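Local structure of E3 ubiquitin-protein ligase HERC2 (Homo sapiens, 4L1M) at residues V55-C60 with L66-N71; G106-A111 with G126-H131; G161-A166 with Y182-H187; A221-E224 with V228-W231; E254-L259 with R300-L305. The protein probably transfers ubiquitin to substrate proteins through its HECT domain, and also carries the seven-bladed RCC1-like beta-propeller described here. All blocks are in the same frame, centred on the assembly; numbering follows the deposited sequence.

Contact 1: V55-C60 with L66-N71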
# COMPACT_ATOMS: atom_id res chain seq x y z
N VAL A 55 -11.95 9.30 -10.03
CA VAL A 55 -11.01 8.62 -9.12
C VAL A 55 -9.55 8.91 -9.48
O VAL A 55 -9.16 8.82 -10.66
CB VAL A 55 -11.26 7.12 -9.14
CG1 VAL A 55 -10.34 6.42 -8.18
CG2 VAL A 55 -12.70 6.82 -8.77
N THR A 56 -8.76 9.30 -8.48
CA THR A 56 -7.31 9.49 -8.65
C THR A 56 -6.55 8.46 -7.82
O THR A 56 -5.43 8.10 -8.17
CB THR A 56 -6.83 10.92 -8.30
OG1 THR A 56 -7.01 11.18 -6.90
CG2 THR A 56 -7.59 11.96 -9.09
N GLN A 57 -7.17 8.03 -6.72
CA GLN A 57 -6.57 7.08 -5.81
C GLN A 57 -7.62 6.25 -5.09
O GLN A 57 -8.71 6.73 -4.84
CB GLN A 57 -5.78 7.86 -4.77
CG GLN A 57 -4.43 7.32 -4.40
CD GLN A 57 -3.67 8.41 -3.65
OE1 GLN A 57 -3.36 9.50 -4.21
NE2 GLN A 57 -3.40 8.18 -2.39
N ILE A 58 -7.27 5.01 -4.75
CA ILE A 58 -8.09 4.18 -3.91
C ILE A 58 -7.21 3.50 -2.86
O ILE A 58 -6.24 2.85 -3.21
CB ILE A 58 -8.79 3.08 -4.73
CG1 ILE A 58 -9.82 3.70 -5.66
CG2 ILE A 58 -9.44 2.04 -3.80
CD1 ILE A 58 -10.61 2.71 -6.48
N ALA A 59 -7.59 3.63 -1.59
CA ALA A 59 -6.88 3.01 -0.49
C ALA A 59 -7.78 1.96 0.17
O ALA A 59 -8.82 2.27 0.72
CB ALA A 59 -6.48 4.05 0.53
N CYS A 60 -7.36 0.70 0.08
CA CYS A 60 -8.17 -0.40 0.49
C CYS A 60 -7.86 -0.77 1.93
O CYS A 60 -6.72 -1.10 2.26
CB CYS A 60 -7.90 -1.58 -0.43
SG CYS A 60 -8.55 -1.37 -2.11
N LEU A 66 -11.35 3.68 0.75
CA LEU A 66 -11.44 5.10 0.57
C LEU A 66 -11.17 5.41 -0.88
O LEU A 66 -10.34 4.76 -1.53
CB LEU A 66 -10.37 5.79 1.41
CG LEU A 66 -10.50 5.74 2.93
CD1 LEU A 66 -9.45 6.63 3.53
CD2 LEU A 66 -11.87 6.19 3.41
N ILE A 67 -11.86 6.43 -1.39
CA ILE A 67 -11.65 6.90 -2.76
C ILE A 67 -11.34 8.38 -2.72
O ILE A 67 -12.07 9.13 -2.08
CB ILE A 67 -12.90 6.71 -3.61
CG1 ILE A 67 -13.45 5.28 -3.49
CG2 ILE A 67 -12.62 7.01 -5.05
CD1 ILE A 67 -14.64 5.15 -2.54
N LEU A 68 -10.26 8.79 -3.38
CA LEU A 68 -9.92 10.21 -3.49
C LEU A 68 -10.39 10.71 -4.85
O LEU A 68 -10.06 10.08 -5.86
CB LEU A 68 -8.42 10.40 -3.37
CG LEU A 68 -7.91 11.84 -3.50
CD1 LEU A 68 -8.50 12.68 -2.38
CD2 LEU A 68 -6.38 11.91 -3.48
N SER A 69 -11.11 11.83 -4.86
CA SER A 69 -11.66 12.40 -6.10
C SER A 69 -10.76 13.49 -6.65
O SER A 69 -9.98 14.10 -5.91
CB SER A 69 -13.02 13.04 -5.87
OG SER A 69 -13.54 12.67 -4.62
N ARG A 70 -10.87 13.73 -7.96
CA ARG A 70 -10.12 14.78 -8.65
C ARG A 70 -10.19 16.12 -7.89
O ARG A 70 -9.19 16.85 -7.81
CB ARG A 70 -10.61 14.91 -10.11
CG ARG A 70 -11.80 15.82 -10.34
CD ARG A 70 -13.12 15.31 -9.82
NE ARG A 70 -14.12 16.38 -9.93
CZ ARG A 70 -15.39 16.30 -9.53
NH1 ARG A 70 -15.86 15.17 -9.00
NH2 ARG A 70 -16.21 17.36 -9.69
N ASN A 71 -11.36 16.41 -7.31
CA ASN A 71 -11.60 17.67 -6.59
C ASN A 71 -11.09 17.68 -5.14
O ASN A 71 -11.31 18.62 -4.41
CB ASN A 71 -13.11 18.06 -6.64
CG ASN A 71 -14.01 17.13 -5.81
OD1 ASN A 71 -13.56 16.11 -5.25
ND2 ASN A 71 -15.28 17.47 -5.72
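T56 and L68 meet at a beta bulge, beyond which strands 57-60 and 66-69 run antiparallel at 166° to each other. Backbone hydrogen bonds form the framework. A59 and L66 make a reciprocal pair, with L66 N donating to A59 O at 2.9 Å and A59 N returning a bond to L66 O. L68 N reaches Q57 O at 3.0 Å. One residue further back the register slips between V55 and Q57, and T56 N takes up L68 O at 3.0 Å in a nearly straight bond. The same carbonyl receives a second, weak bond from T56 OG1 at 3.4 Å, so the hydroxyl and the amide of one residue share a single acceptor at the bulge.

Side-chain packing follows the two faces of the hairpin. On the face of Q57, A59 and L66, the side chain of L68 has CG anti to the backbone N (chi1 178°), which brings its CD2 methyl against a hydroxyl oxygen, 3.6 Å from T56 OG1, while L68 CB rests against Q57 CB at 3.9 Å. On the face of I58, I67 presents CG2 to CG2 of V55 at 3.7 Å. At the end of the hairpin, T56 CG2 lies over the backbone of R70, 3.8 Å from its CA.

Strand 74-78 continues the sheet beyond strand 64-69, with I67 bonded through its backbone to Y75. Q57, A59 and L68 pack on strand 97-101 of the following propeller blade, whereas I58 and C60 face strand 374-379 of the blade on the other side.

Contact 2: G106-A111 with G126-H131. With SO4 (sulfate ion), chain G.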
# COMPACT_ATOMS: atom_id res chain seq x y z
N GLY A 106 -6.16 -3.61 7.66
CA GLY A 106 -6.27 -2.55 8.68
C GLY A 106 -7.64 -1.89 8.84
O GLY A 106 -8.54 -2.11 8.04
N HIS A 107 -7.75 -1.07 9.88
CA HIS A 107 -8.99 -0.41 10.30
C HIS A 107 -8.72 1.05 10.67
O HIS A 107 -9.38 1.60 11.56
CB HIS A 107 -9.62 -1.14 11.54
CG HIS A 107 -9.89 -2.59 11.29
ND1 HIS A 107 -11.14 -3.06 10.94
CD2 HIS A 107 -9.07 -3.67 11.28
CE1 HIS A 107 -11.08 -4.36 10.74
NE2 HIS A 107 -9.83 -4.76 10.93
N HIS A 108 -7.72 1.65 10.05
CA HIS A 108 -7.48 3.06 10.25
C HIS A 108 -7.01 3.68 8.97
O HIS A 108 -6.56 2.98 8.08
CB HIS A 108 -6.54 3.33 11.42
CG HIS A 108 -5.10 3.08 11.13
ND1 HIS A 108 -4.60 1.82 10.86
CD2 HIS A 108 -4.03 3.91 11.13
CE1 HIS A 108 -3.29 1.90 10.69
NE2 HIS A 108 -2.92 3.16 10.85
N TYR A 109 -7.14 5.00 8.88
CA TYR A 109 -6.97 5.71 7.63
C TYR A 109 -6.11 6.93 7.89
O TYR A 109 -6.17 7.50 8.98
CB TYR A 109 -8.34 6.12 7.10
CG TYR A 109 -9.33 4.99 7.23
CD1 TYR A 109 -9.46 4.03 6.25
CD2 TYR A 109 -10.08 4.85 8.39
CE1 TYR A 109 -10.34 2.97 6.39
CE2 TYR A 109 -10.96 3.80 8.55
CZ TYR A 109 -11.09 2.86 7.54
OH TYR A 109 -11.98 1.80 7.73
N LEU A 110 -5.32 7.31 6.89
CA LEU A 110 -4.65 8.60 6.85
C LEU A 110 -5.04 9.38 5.59
O LEU A 110 -5.27 8.80 4.53
CB LEU A 110 -3.15 8.41 6.81
CG LEU A 110 -2.53 7.67 7.97
CD1 LEU A 110 -1.02 7.65 7.76
CD2 LEU A 110 -2.83 8.33 9.29
N ALA A 111 -5.06 10.70 5.72
CA ALA A 111 -5.27 11.56 4.60
C ALA A 111 -4.33 12.74 4.68
O ALA A 111 -4.08 13.27 5.76
CB ALA A 111 -6.71 12.04 4.59
N GLY A 126 -2.91 1.11 20.39
CA GLY A 126 -1.45 1.21 20.22
C GLY A 126 -0.91 2.56 19.77
O GLY A 126 0.30 2.71 19.59
N GLY A 127 -1.81 3.52 19.57
CA GLY A 127 -1.42 4.88 19.26
C GLY A 127 -1.26 5.15 17.78
O GLY A 127 -0.68 6.15 17.40
N ARG A 128 -1.80 4.26 16.95
CA ARG A 128 -1.65 4.35 15.51
C ARG A 128 -2.19 5.65 14.87
O ARG A 128 -1.79 6.00 13.74
CB ARG A 128 -2.29 3.13 14.84
CG ARG A 128 -3.82 3.12 14.88
CD ARG A 128 -4.38 1.78 14.48
NE ARG A 128 -4.15 0.77 15.51
CZ ARG A 128 -4.53 -0.50 15.43
NH1 ARG A 128 -4.26 -1.37 16.41
NH2 ARG A 128 -5.17 -0.91 14.35
N LEU A 129 -3.11 6.36 15.54
CA LEU A 129 -3.66 7.59 14.98
C LEU A 129 -2.73 8.79 15.18
O LEU A 129 -2.93 9.83 14.53
CB LEU A 129 -5.05 7.88 15.56
CG LEU A 129 -6.06 6.75 15.37
CD1 LEU A 129 -7.40 7.07 16.02
CD2 LEU A 129 -6.23 6.37 13.89
N GLY A 130 -1.76 8.67 16.08
CA GLY A 130 -0.74 9.71 16.24
C GLY A 130 -1.11 10.93 17.09
O GLY A 130 -0.39 11.91 17.08
N HIS A 131 -2.19 10.87 17.86
CA HIS A 131 -2.62 12.00 18.69
C HIS A 131 -2.16 11.94 20.14
O HIS A 131 -2.60 12.73 20.95
CB HIS A 131 -4.14 12.12 18.66
CG HIS A 131 -4.70 12.16 17.28
ND1 HIS A 131 -4.40 13.16 16.38
CD2 HIS A 131 -5.51 11.29 16.63
CE1 HIS A 131 -5.01 12.91 15.24
NE2 HIS A 131 -5.69 11.79 15.36
S SO4 G . -13.92 -0.64 9.72
O1 SO4 G . -15.22 -0.32 9.10
O2 SO4 G . -14.14 -1.66 10.79
O3 SO4 G . -13.00 -1.19 8.68
O4 SO4 G . -13.29 0.59 10.28
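H108 NE2 is gripped by S165 OG and more weakly by Y164 O, and this fixes the imidazole whose face meets R128. The same S165 hydroxyl also bonds to R128 O, so one serine positions both partners. CD of R128 sits over one face of the ring, 15° off its normal, in a CH-pi contact; its nearest ring atom is H108 ND1, 3.6 Å from CD. R128 CG follows at 3.8 Å from H108 CD2. A bend at chi3 (72°) then turns the guanidinium out of the stack, leaving its plane 74° from that of the ring, while NE bonds to D125 O. L129 CD2 adds an apolar touch, 3.9 Å from H108 CB.

Away from this pair, on the side of the strand to which Y109 turns, a sulfate probably taken from the crystallisation liquor accepts a bond from Y109 OH to its O4 at 3.1 Å and a weak one from H107 ND1; R64 NE binds it as well.

The type I turn G127-G130 of the RCC1 repeat is thus pressed on strand 108-113 by methylene groups and not by charge. With R128 NH2 only 4.5 Å from H108 ND1, a positive charge on the imidazole would probably be disfavoured.

Contact 3: G161-A166 with Y182-H187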
# COMPACT_ATOMS: atom_id res chain seq x y z
N GLY A 161 0.23 0.53 8.19
CA GLY A 161 0.30 -0.91 8.42
C GLY A 161 -1.01 -1.35 9.01
O GLY A 161 -1.97 -0.58 9.08
N SER A 162 -1.09 -2.62 9.41
CA SER A 162 -2.31 -3.12 10.05
C SER A 162 -2.51 -2.45 11.40
O SER A 162 -3.64 -2.18 11.78
CB SER A 162 -2.28 -4.64 10.21
OG SER A 162 -1.16 -5.03 10.97
N THR A 163 -1.41 -2.18 12.10
CA THR A 163 -1.49 -1.58 13.43
C THR A 163 -0.57 -0.39 13.67
O THR A 163 -0.37 0.01 14.82
CB THR A 163 -1.18 -2.65 14.50
OG1 THR A 163 0.15 -3.13 14.31
CG2 THR A 163 -2.17 -3.80 14.42
N TYR A 164 -0.00 0.16 12.61
CA TYR A 164 0.90 1.30 12.74
C TYR A 164 0.82 2.19 11.53
O TYR A 164 0.00 1.95 10.64
CB TYR A 164 2.33 0.84 13.03
CG TYR A 164 3.04 0.03 11.97
CD1 TYR A 164 2.56 -1.22 11.56
CD2 TYR A 164 4.25 0.46 11.46
CE1 TYR A 164 3.25 -1.97 10.61
CE2 TYR A 164 4.93 -0.29 10.51
CZ TYR A 164 4.44 -1.50 10.09
OH TYR A 164 5.15 -2.23 9.15
N SER A 165 1.64 3.24 11.51
CA SER A 165 1.55 4.29 10.52
C SER A 165 2.94 4.86 10.22
O SER A 165 3.87 4.75 11.03
CB SER A 165 0.63 5.40 11.04
OG SER A 165 -0.68 4.92 11.33
N ALA A 166 3.09 5.48 9.05
CA ALA A 166 4.31 6.20 8.74
C ALA A 166 4.06 7.43 7.89
O ALA A 166 2.97 7.59 7.29
CB ALA A 166 5.31 5.28 8.06
N TYR A 182 7.80 -6.43 17.78
CA TYR A 182 8.84 -6.93 16.89
C TYR A 182 9.63 -5.85 16.18
O TYR A 182 10.31 -6.11 15.17
CB TYR A 182 8.26 -7.93 15.89
CG TYR A 182 7.64 -9.13 16.54
CD1 TYR A 182 8.44 -10.08 17.17
CD2 TYR A 182 6.26 -9.32 16.54
CE1 TYR A 182 7.88 -11.18 17.80
CE2 TYR A 182 5.68 -10.41 17.17
CZ TYR A 182 6.51 -11.34 17.81
OH TYR A 182 5.99 -12.45 18.43
N GLY A 183 9.59 -4.63 16.69
CA GLY A 183 10.42 -3.54 16.18
C GLY A 183 9.99 -2.93 14.88
O GLY A 183 10.78 -2.30 14.20
N ARG A 184 8.71 -3.08 14.54
CA ARG A 184 8.19 -2.58 13.27
C ARG A 184 8.33 -1.07 13.09
O ARG A 184 8.31 -0.58 11.97
CB ARG A 184 6.71 -2.99 13.08
CG ARG A 184 5.72 -2.26 14.00
CD ARG A 184 4.36 -2.94 14.00
NE ARG A 184 4.49 -4.31 14.48
CZ ARG A 184 3.59 -5.27 14.38
NH1 ARG A 184 3.87 -6.46 14.83
NH2 ARG A 184 2.42 -5.05 13.86
N LEU A 185 8.41 -0.33 14.18
CA LEU A 185 8.57 1.13 14.08
C LEU A 185 10.01 1.54 13.76
O LEU A 185 10.24 2.64 13.26
CB LEU A 185 8.11 1.82 15.36
CG LEU A 185 6.69 1.49 15.81
CD1 LEU A 185 6.38 2.14 17.14
CD2 LEU A 185 5.67 1.91 14.77
N GLY A 186 10.99 0.67 14.05
CA GLY A 186 12.40 0.95 13.72
C GLY A 186 13.18 1.82 14.70
O GLY A 186 14.22 2.37 14.33
N HIS A 187 12.73 1.93 15.95
CA HIS A 187 13.44 2.75 16.93
C HIS A 187 14.22 1.95 17.95
O HIS A 187 14.47 2.43 19.04
CB HIS A 187 12.47 3.67 17.67
CG HIS A 187 11.54 4.40 16.76
ND1 HIS A 187 12.00 5.22 15.76
CD2 HIS A 187 10.19 4.40 16.68
CE1 HIS A 187 10.96 5.72 15.12
NE2 HIS A 187 9.86 5.23 15.65
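The residues of 161-166 that meet the loop 182-187 are T163 and Y164, and both lie in or at the end of a turn closed by G161 N to Y164 O at 2.8 Å. From this bend strand 164-169 leaves, and S162 is joined through its backbone to G213 of the next blade.

T163 is the first to approach R184. Its OG1 lies 3.0 Å from R184 NH2, the two side chains crossing at about a right angle and the hydroxyl oblique to the guanidinium plane. Y164 follows with most of the contact. Chi1 of 64° places CG between the backbone N and the carbonyl carbon and turns the ring toward the loop, where R184 CD lies over one face, 21° off the normal and 3.5 Å from Y164 CD1. R184 CB and CG run along the same face. Past the chi3 bend the guanidinium tips to 68° from the ring, and NE is bonded to N181 O. L185 slides past in the opposite sense, its CD2 3.9 Å from Y164 CD2. The phenol OH is engaged by T219 OG1 and G213 N, tying the ring to the following blade.

S165, pointing away from the loop, hydrogen-bonds to H108 NE2 and R128 O of the preceding blade.

A type I turn flanked by glycines, G183-R184-L185-G186, with the arginine at its second position and H187 following, is characteristic of RCC1 repeats; the laying of the arginine methylenes on an aromatic ring of the same blade recurs in this propeller as R128 on H108.

Contact 4: A221-E224 with V228-W231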
# COMPACT_ATOMS: atom_id res chain seq x y z
N ALA A 221 11.71 0.41 3.34
CA ALA A 221 11.86 1.78 2.88
C ALA A 221 12.91 1.90 1.81
O ALA A 221 13.75 1.04 1.66
CB ALA A 221 12.21 2.69 4.05
N VAL A 222 12.84 3.00 1.05
CA VAL A 222 13.76 3.24 -0.03
C VAL A 222 14.32 4.63 0.16
O VAL A 222 13.57 5.54 0.44
CB VAL A 222 13.07 3.17 -1.38
CG1 VAL A 222 14.09 3.28 -2.49
CG2 VAL A 222 12.29 1.87 -1.54
N THR A 223 15.64 4.77 -0.02
CA THR A 223 16.29 6.07 0.03
C THR A 223 16.64 6.54 -1.40
O THR A 223 16.67 5.72 -2.32
CB THR A 223 17.54 6.02 0.92
OG1 THR A 223 18.35 4.89 0.57
CG2 THR A 223 17.14 5.89 2.37
N GLU A 224 16.91 7.84 -1.56
CA GLU A 224 17.14 8.44 -2.91
C GLU A 224 18.29 7.82 -3.67
O GLU A 224 18.30 7.83 -4.90
CB GLU A 224 17.32 9.98 -2.81
N VAL A 228 17.69 0.06 -0.36
CA VAL A 228 16.49 -0.43 0.26
C VAL A 228 16.79 -0.96 1.65
O VAL A 228 17.85 -1.55 1.89
CB VAL A 228 15.93 -1.55 -0.58
CG1 VAL A 228 14.50 -1.83 -0.21
CG2 VAL A 228 16.07 -1.16 -2.04
N TRP A 229 15.82 -0.76 2.54
CA TRP A 229 15.97 -1.06 3.97
C TRP A 229 14.77 -1.85 4.48
O TRP A 229 13.63 -1.66 4.01
CB TRP A 229 16.06 0.24 4.76
CG TRP A 229 17.12 1.13 4.23
CD1 TRP A 229 17.00 2.00 3.18
CD2 TRP A 229 18.46 1.22 4.68
NE1 TRP A 229 18.20 2.64 2.95
CE2 TRP A 229 19.12 2.17 3.86
CE3 TRP A 229 19.17 0.62 5.71
CZ2 TRP A 229 20.45 2.51 4.03
CZ3 TRP A 229 20.50 0.96 5.89
CH2 TRP A 229 21.12 1.90 5.05
N SER A 230 15.03 -2.71 5.45
CA SER A 230 13.96 -3.45 6.10
C SER A 230 14.22 -3.59 7.57
O SER A 230 15.38 -3.60 8.01
CB SER A 230 13.81 -4.84 5.50
OG SER A 230 14.99 -5.60 5.67
N TRP A 231 13.13 -3.70 8.33
CA TRP A 231 13.19 -4.00 9.73
C TRP A 231 11.82 -4.53 10.19
O TRP A 231 10.86 -4.58 9.42
CB TRP A 231 13.62 -2.77 10.51
CG TRP A 231 12.70 -1.61 10.41
CD1 TRP A 231 11.70 -1.29 11.28
CD2 TRP A 231 12.71 -0.56 9.40
NE1 TRP A 231 11.07 -0.11 10.89
CE2 TRP A 231 11.67 0.35 9.73
CE3 TRP A 231 13.47 -0.31 8.26
CZ2 TRP A 231 11.39 1.50 8.96
CZ3 TRP A 231 13.19 0.83 7.49
CH2 TRP A 231 12.16 1.71 7.85
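W229 bends over the neighbouring strand toward T223, and its indole can be traced atom by atom. CB lies beside A221 O, the carbonyl that also accepts the backbone bond of W229. Chi1 of -53° sets CG beside the backbone N, and from there CD1 passes 3.7 Å from A221 O, which stands at the edge of the ring, and 4.0 Å from T223 CG2. NE1 then donates to T223 OG1 at 3.3 Å, a nearly straight bond (169°) with the hydroxyl only 2° out of the indole plane; T223 CG2 sits close by, 3.5 Å from NE1. T223 OG1 also lies within hydrogen-bonding distance of N225 OD1 and Q227 O, which must share its single proton, so the acceptor of the indole N-H is itself held by the tight turn between the strands. The indole also packs on L202, L205 and L252.

The two strands, 218-223 and 228-232, form the central hairpin of a four-stranded propeller blade. A221 and W229 are a hydrogen-bonded antiparallel pair: A221 N bonds to W229 O and W229 N to A221 O, both at 2.9 Å. V222 and V228 form the next, non-hydrogen-bonded pair, and their side chains share the other face, packing on V261 and V264 of the following blade. V228 CG1 also touches A221 O at 3.5 Å.

On the W229 side of the sheet, A221 CB approaches the six-membered ring of W231 obliquely, 3.9 Å from CH2. The pyrrole NE1 of W231 makes a weak hydrogen bond to R184 O of the preceding blade.

Contact 5: E254-L259 with R300-L305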
# COMPACT_ATOMS: atom_id res chain seq x y z
N GLU A 254 21.10 -6.13 1.18
CA GLU A 254 22.32 -6.21 0.42
C GLU A 254 22.13 -6.80 -1.00
O GLU A 254 22.79 -6.39 -1.94
CB GLU A 254 23.40 -7.04 1.20
CG GLU A 254 23.85 -6.55 2.62
CD GLU A 254 23.06 -7.10 3.87
OE1 GLU A 254 22.50 -8.22 3.82
OE2 GLU A 254 23.03 -6.42 4.94
N LYS A 255 21.16 -7.70 -1.17
CA LYS A 255 20.89 -8.26 -2.52
C LYS A 255 20.30 -7.26 -3.51
O LYS A 255 20.40 -7.47 -4.71
CB LYS A 255 19.95 -9.44 -2.45
CG LYS A 255 20.49 -10.58 -1.61
CD LYS A 255 21.61 -11.31 -2.30
CE LYS A 255 22.19 -12.37 -1.37
NZ LYS A 255 23.30 -13.07 -2.05
N LEU A 256 19.69 -6.19 -3.01
CA LEU A 256 19.11 -5.15 -3.86
C LEU A 256 20.05 -3.96 -4.08
O LEU A 256 19.70 -3.01 -4.82
CB LEU A 256 17.82 -4.60 -3.25
CG LEU A 256 16.67 -5.57 -3.12
CD1 LEU A 256 15.51 -4.84 -2.46
CD2 LEU A 256 16.22 -6.16 -4.44
N GLN A 257 21.24 -4.03 -3.48
CA GLN A 257 22.03 -2.84 -3.18
C GLN A 257 22.71 -2.25 -4.40
O GLN A 257 23.30 -1.19 -4.31
CB GLN A 257 23.08 -3.14 -2.08
CG GLN A 257 24.38 -3.73 -2.63
CD GLN A 257 25.27 -4.47 -1.59
OE1 GLN A 257 25.16 -4.28 -0.36
NE2 GLN A 257 26.14 -5.33 -2.11
N ASP A 258 22.64 -2.95 -5.52
CA ASP A 258 23.08 -2.40 -6.79
C ASP A 258 21.98 -2.04 -7.83
O ASP A 258 22.28 -1.65 -8.99
CB ASP A 258 24.04 -3.40 -7.44
CG ASP A 258 23.44 -4.78 -7.56
OD1 ASP A 258 22.62 -5.19 -6.67
OD2 ASP A 258 23.79 -5.46 -8.55
N LEU A 259 20.72 -2.11 -7.44
CA LEU A 259 19.64 -1.94 -8.38
C LEU A 259 19.11 -0.55 -7.98
O LEU A 259 19.31 -0.08 -6.83
CB LEU A 259 18.59 -3.06 -8.22
CG LEU A 259 19.28 -4.41 -8.14
CD1 LEU A 259 18.33 -5.48 -7.63
CD2 LEU A 259 19.90 -4.80 -9.48
N ARG A 300 13.77 -16.31 0.95
CA ARG A 300 14.34 -15.53 2.04
C ARG A 300 15.31 -14.45 1.62
O ARG A 300 15.82 -13.70 2.45
CB ARG A 300 14.95 -16.48 3.05
CG ARG A 300 13.91 -17.42 3.62
CD ARG A 300 14.49 -18.42 4.60
NE ARG A 300 13.45 -19.37 4.94
CZ ARG A 300 12.59 -19.23 5.94
NH1 ARG A 300 12.64 -18.19 6.77
NH2 ARG A 300 11.66 -20.15 6.12
N TYR A 301 15.54 -14.34 0.31
CA TYR A 301 16.21 -13.19 -0.29
C TYR A 301 15.42 -12.71 -1.48
O TYR A 301 14.81 -13.50 -2.17
CB TYR A 301 17.57 -13.59 -0.75
CG TYR A 301 18.48 -14.11 0.33
CD1 TYR A 301 19.24 -13.24 1.13
CD2 TYR A 301 18.63 -15.47 0.53
CE1 TYR A 301 20.12 -13.73 2.09
CE2 TYR A 301 19.50 -15.95 1.49
CZ TYR A 301 20.23 -15.08 2.26
OH TYR A 301 21.07 -15.57 3.22
N PRO A 302 15.46 -11.41 -1.77
CA PRO A 302 14.76 -10.87 -2.94
C PRO A 302 15.03 -11.65 -4.20
O PRO A 302 16.17 -11.93 -4.48
CB PRO A 302 15.34 -9.46 -3.07
CG PRO A 302 15.67 -9.09 -1.67
CD PRO A 302 16.27 -10.37 -1.12
N LYS A 303 13.99 -12.02 -4.91
CA LYS A 303 14.13 -12.85 -6.10
C LYS A 303 13.39 -12.19 -7.26
O LYS A 303 12.25 -11.74 -7.09
CB LYS A 303 13.57 -14.22 -5.84
CG LYS A 303 13.61 -15.15 -7.03
CD LYS A 303 12.88 -16.45 -6.71
CE LYS A 303 13.55 -17.65 -7.35
NZ LYS A 303 13.35 -17.66 -8.82
N LEU A 304 14.05 -12.08 -8.41
CA LEU A 304 13.46 -11.49 -9.58
C LEU A 304 12.24 -12.28 -10.01
O LEU A 304 12.30 -13.50 -10.15
CB LEU A 304 14.50 -11.43 -10.73
CG LEU A 304 14.04 -10.82 -12.08
CD1 LEU A 304 13.55 -9.39 -11.92
CD2 LEU A 304 15.15 -10.85 -13.11
N LEU A 305 11.15 -11.56 -10.27
CA LEU A 305 9.90 -12.18 -10.71
C LEU A 305 9.92 -12.39 -12.24
O LEU A 305 9.62 -11.49 -13.01
CB LEU A 305 8.74 -11.29 -10.27
CG LEU A 305 7.33 -11.85 -10.31
CD1 LEU A 305 7.23 -13.15 -9.54
CD2 LEU A 305 6.37 -10.85 -9.71
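The Y301 ring receives the aliphatic arm of K255 on one side. K255 CG and CE each come to 4.0 Å from Y301 CD1, in an approach oblique to the ring, and the ammonium NZ hangs above the face at 5.4 Å from the ring centroid, 18° off the normal, which amounts to at most a weak cation-pi attraction. The bend at chi2 (-72°) of K255 folds the lysine back along the tyrosine; beyond it the chain runs extended to NZ.

The neighbouring proline carries the tighter part of the contact. P302 CB lies 3.7 Å from L256 CD2, and P302 CG is 3.9 Å from L256 CG, while P302 CD faces K255 CB at 4.0 Å. Three consecutive ring carbons are therefore met by two successive residues of the short 3-10 turn 254-256, in which Q257 N bonds to E254 O. W283 of strand 280-284 touches both L256 and P302 and thus completes this apolar cluster.

The contact joins the connection between two propeller blades to the edge strand 302-304 of the second of them. Carbon meets carbon almost throughout, so cohesion rests on van der Waals and hydrophobic packing at the leucine and proline, whereas the lysine and tyrosine, both exposed, add a contact on its solvent side whose electrostatic part is probably slight.

From the N terminus the five contacts follow in series, none enclosing or crossing another. Contact 1 closes a hairpin with five residues between its segments; contacts 2 and 3 each close a longer loop, of 14 and 15 residues, bringing the connection after the third strand back onto the second strand of the same blade. Contact 4 closes another tight hairpin, and contact 5 spans 40 residues, from an interblade loop to the last strand of the next blade. Each of the first four touches the next: L66 packs on Y109, S165 hydrogen-bonds to H108 and R128 of contact 2, W231 abuts 182-187, and V228 meets L256. Five consecutive blades are thereby linked around the propeller.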